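Local coordinates for protein aminoglycoside 6-N-acetyltransferase type Ib11 (Salmonella typhimurium, PDB 2QIR) that probably transfers an acetyl group from acetyl-CoA to the 6'-amino group of aminoglycosides such as kanamycin B, which gives resistance to these antibiotics, at residues Gln81-Leu86 with Gly103-Leu108. The protein carries 2 engineered substitutions. Sequence-based numbering, arbitrary orientation.
Sequences QSYVAL and GIDQLL. Engineered in segment 103-108: Gln106 (natural residue Leu), Leu107 (natural residue Ser). With 9CS ((1R,2S,3S,4R,6S)-4,6-diamino-3-[(3-amino-3-deoxy-alpha-D-glucopyranosyl)oxy]-2-hydroxycyclohexyl 2,6-diamino-2,6-dideoxy-alpha-D-glucopyranoside), chain C.
Tyr83 lies across Gly103, where strands 75-84 and 101-108 run antiparallel in the central sheet of the GNAT fold. Tyr83 and Gly103 form a hydrogen-bonded pair, with Gly103 N 2.9 Å from Tyr83 O. Gln81 and Asp105 form another, and the non-hydrogen-bonded pair Ser82-Ile104 lies between them.

From CB, the Tyr83 side chain leaves with CG between the backbone N and the carbonyl carbon (chi1 62°), which brings the ring over the neighbouring strand. Tyr83 CD2 meets Gly103 O, and Tyr83 CE2 meets Gly103 C at 3.3 Å. Tyr83 CZ sits 3.3 Å from Gly103 CA, whose CH-pi contact covers one ring face. Amine N3 of the bound kanamycin B (9CS) lies over the opposite face, 3.4 Å from Tyr83 CE1 and near CD1. Tyr83 OH is 2.6 Å from a water that donates to Ile104 O, and Tyr83 OH is also hydrogen-bonded to Gln140 OE1.

Asp105 is on the same sheet face as Tyr83. Asp105 OD2 and Gln81 OE1, both acceptors, are 3.4 Å apart and not bonded; Gln81 NE2 bonds instead to Tyr79 OH. Further along the strand, Leu108 N binds coenzyme A. Asp142 OD1 is hydrogen-bonded to 9CS. Asp105 OD1 accepts from both 9CS N1 and 9CS N2, each at 2.7 Å.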
loop_
_atom_site.group_PDB
_atom_site.type_symbol
_atom_site.label_atom_id
_atom_site.label_comp_id
_atom_site.label_asym_id
_atom_site.label_seq_id
_atom_site.Cartn_x
_atom_site.Cartn_y
_atom_site.Cartn_z
ATOM N N GLN A 81 2.468 1.794 -1.981
ATOM C CA GLN A 81 2.503 1.084 -3.249
ATOM C C GLN A 81 1.076 0.919 -3.741
ATOM O O GLN A 81 0.198 0.544 -2.960
ATOM C CB GLN A 81 3.006 -0.345 -3.043
ATOM C CG GLN A 81 4.451 -0.528 -3.090
ATOM C CD GLN A 81 4.859 -1.959 -2.827
ATOM O OE1 GLN A 81 4.012 -2.858 -2.631
ATOM N NE2 GLN A 81 6.162 -2.192 -2.834
ATOM N N SER A 82 0.858 1.128 -5.035
ATOM C CA SER A 82 -0.351 0.627 -5.667
ATOM C C SER A 82 0.031 -0.419 -6.720
ATOM O O SER A 82 1.141 -0.400 -7.235
ATOM C CB SER A 82 -1.195 1.772 -6.255
ATOM O OG SER A 82 -0.525 2.430 -7.317
ATOM N N TYR A 83 -0.868 -1.346 -7.020
ATOM C CA TYR A 83 -0.571 -2.361 -8.013
ATOM C C TYR A 83 -1.847 -2.759 -8.766
ATOM O O TYR A 83 -2.941 -2.685 -8.226
ATOM C CB TYR A 83 0.154 -3.596 -7.379
ATOM C CG TYR A 83 -0.656 -4.333 -6.317
ATOM C CD1 TYR A 83 -1.573 -5.315 -6.681
ATOM C CD2 TYR A 83 -0.514 -4.032 -4.955
ATOM C CE1 TYR A 83 -2.335 -5.992 -5.726
ATOM C CE2 TYR A 83 -1.271 -4.712 -3.985
ATOM C CZ TYR A 83 -2.182 -5.687 -4.380
ATOM O OH TYR A 83 -2.964 -6.349 -3.454
ATOM N N VAL A 84 -1.689 -3.146 -10.022
ATOM C CA VAL A 84 -2.754 -3.714 -10.798
ATOM C C VAL A 84 -2.808 -5.196 -10.425
ATOM O O VAL A 84 -1.875 -5.957 -10.707
ATOM C CB VAL A 84 -2.503 -3.511 -12.302
ATOM C CG1 VAL A 84 -3.636 -4.158 -13.160
ATOM C CG2 VAL A 84 -2.317 -2.001 -12.614
ATOM N N ALA A 85 -3.881 -5.579 -9.727
ATOM C CA ALA A 85 -4.028 -6.936 -9.209
ATOM C C ALA A 85 -3.925 -7.974 -10.316
ATOM O O ALA A 85 -3.177 -8.932 -10.193
ATOM C CB ALA A 85 -5.344 -7.082 -8.411
ATOM N N LEU A 86 -4.650 -7.765 -11.407
ATOM C CA LEU A 86 -4.564 -8.625 -12.589
ATOM C C LEU A 86 -3.154 -8.719 -13.175
ATOM O O LEU A 86 -2.804 -9.727 -13.785
ATOM C CB LEU A 86 -5.550 -8.152 -13.660
ATOM C CG LEU A 86 -5.824 -9.023 -14.894
ATOM C CD1 LEU A 86 -6.489 -10.313 -14.486
ATOM C CD2 LEU A 86 -6.688 -8.290 -15.896
ATOM N N GLY A 103 -4.558 -2.823 -5.830
ATOM C CA GLY A 103 -4.256 -3.124 -4.453
ATOM C C GLY A 103 -3.332 -2.085 -3.867
ATOM O O GLY A 103 -2.620 -1.383 -4.597
ATOM N N ILE A 104 -3.338 -1.976 -2.544
ATOM C CA ILE A 104 -2.410 -1.064 -1.885
ATOM C C ILE A 104 -1.648 -1.700 -0.750
ATOM O O ILE A 104 -2.127 -2.653 -0.130
ATOM C CB ILE A 104 -3.084 0.260 -1.436
ATOM C CG1 ILE A 104 -4.068 0.019 -0.286
ATOM C CG2 ILE A 104 -3.719 0.953 -2.637
ATOM C CD1 ILE A 104 -4.686 1.280 0.295
ATOM N N ASP A 105 -0.441 -1.187 -0.518
ATOM C CA ASP A 105 0.355 -1.496 0.684
ATOM C C ASP A 105 1.009 -0.200 1.154
ATOM O O ASP A 105 1.241 0.703 0.341
ATOM C CB ASP A 105 1.445 -2.539 0.408
ATOM C CG ASP A 105 0.892 -3.828 -0.158
ATOM O OD1 ASP A 105 0.315 -4.620 0.631
ATOM O OD2 ASP A 105 1.039 -4.045 -1.392
ATOM N N GLN A 106 1.308 -0.104 2.449
ATOM C CA GLN A 106 1.955 1.100 2.970
ATOM C C GLN A 106 2.556 0.961 4.371
ATOM O O GLN A 106 2.244 0.038 5.126
ATOM C CB GLN A 106 1.012 2.314 2.896
ATOM C CG GLN A 106 -0.083 2.376 3.947
ATOM C CD GLN A 106 -1.068 1.214 3.875
ATOM O OE1 GLN A 106 -1.391 0.599 4.910
ATOM N NE2 GLN A 106 -1.556 0.904 2.659
ATOM N N LEU A 107 3.415 1.911 4.703
ATOM C CA LEU A 107 4.091 1.923 5.975
ATOM C C LEU A 107 4.362 3.369 6.385
ATOM O O LEU A 107 4.500 4.262 5.531
ATOM C CB LEU A 107 5.399 1.123 5.892
ATOM C CG LEU A 107 6.525 1.643 4.967
ATOM C CD1 LEU A 107 7.486 2.595 5.698
ATOM C CD2 LEU A 107 7.296 0.480 4.359
ATOM N N LEU A 108 4.428 3.583 7.691
ATOM C CA LEU A 108 4.841 4.850 8.258
ATOM C C LEU A 108 6.281 4.695 8.742
ATOM O O LEU A 108 6.615 3.711 9.399
ATOM C CB LEU A 108 3.916 5.234 9.414
ATOM C CG LEU A 108 2.484 5.690 9.097
ATOM C CD1 LEU A 108 1.703 5.901 10.406
ATOM C CD2 LEU A 108 2.477 6.963 8.244
HETATM C C1 9CS C . 4.259 -6.258 0.287
HETATM C C2 9CS C . 5.556 -6.745 0.969
HETATM C C3 9CS C . 5.216 -7.550 2.242
HETATM C C4 9CS C . 4.363 -6.712 3.206
HETATM C C5 9CS C . 3.168 -6.119 2.448
HETATM C C6 9CS C . 2.523 -5.120 3.388
HETATM C C7 9CS C . 1.082 -8.077 -3.648
HETATM C C8 9CS C . 2.408 -7.317 -3.851
HETATM C C9 9CS C . 3.308 -7.393 -2.591
HETATM C C10 9CS C . 2.551 -7.046 -1.288
HETATM C C11 9CS C . 1.190 -7.772 -1.181
HETATM C C12 9CS C . 0.325 -7.555 -2.428
HETATM C C13 9CS C . 3.711 -7.141 -5.859
HETATM C C14 9CS C . 3.506 -7.770 -7.246
HETATM C C15 9CS C . 4.151 -9.159 -7.301
HETATM C C16 9CS C . 5.642 -9.119 -6.908
HETATM C C17 9CS C . 5.894 -8.250 -5.643
HETATM C C18 9CS C . 7.385 -7.894 -5.471
HETATM N N1 9CS C . 1.083 -5.083 3.133
HETATM N N2 9CS C . 0.440 -7.281 -0.019
HETATM N N3 9CS C . 0.229 -8.024 -4.838
HETATM N N4 9CS C . 4.032 -9.709 -8.656
HETATM O O5 9CS C . 3.562 -5.429 1.222
HETATM O O7 9CS C . 6.404 -7.991 2.884
HETATM O O8 9CS C . 3.885 -7.513 4.289
HETATM O O9 9CS C . 3.397 -7.372 -0.155
HETATM O O10 9CS C . 4.433 -6.521 -2.733
HETATM O O11 9CS C . 3.093 -8.009 -4.875
HETATM O O12 9CS C . 5.144 -6.967 -5.614
HETATM O O13 9CS C . 2.105 -7.848 -7.530
HETATM O O14 9CS C . 6.131 -10.468 -6.729
HETATM O O15 9CS C . 7.688 -7.912 -4.072
HETATM N N6 9CS C . 6.340 -7.548 0.071
HETATM O O HOH W 1 -2.828 -5.297 -1.131
#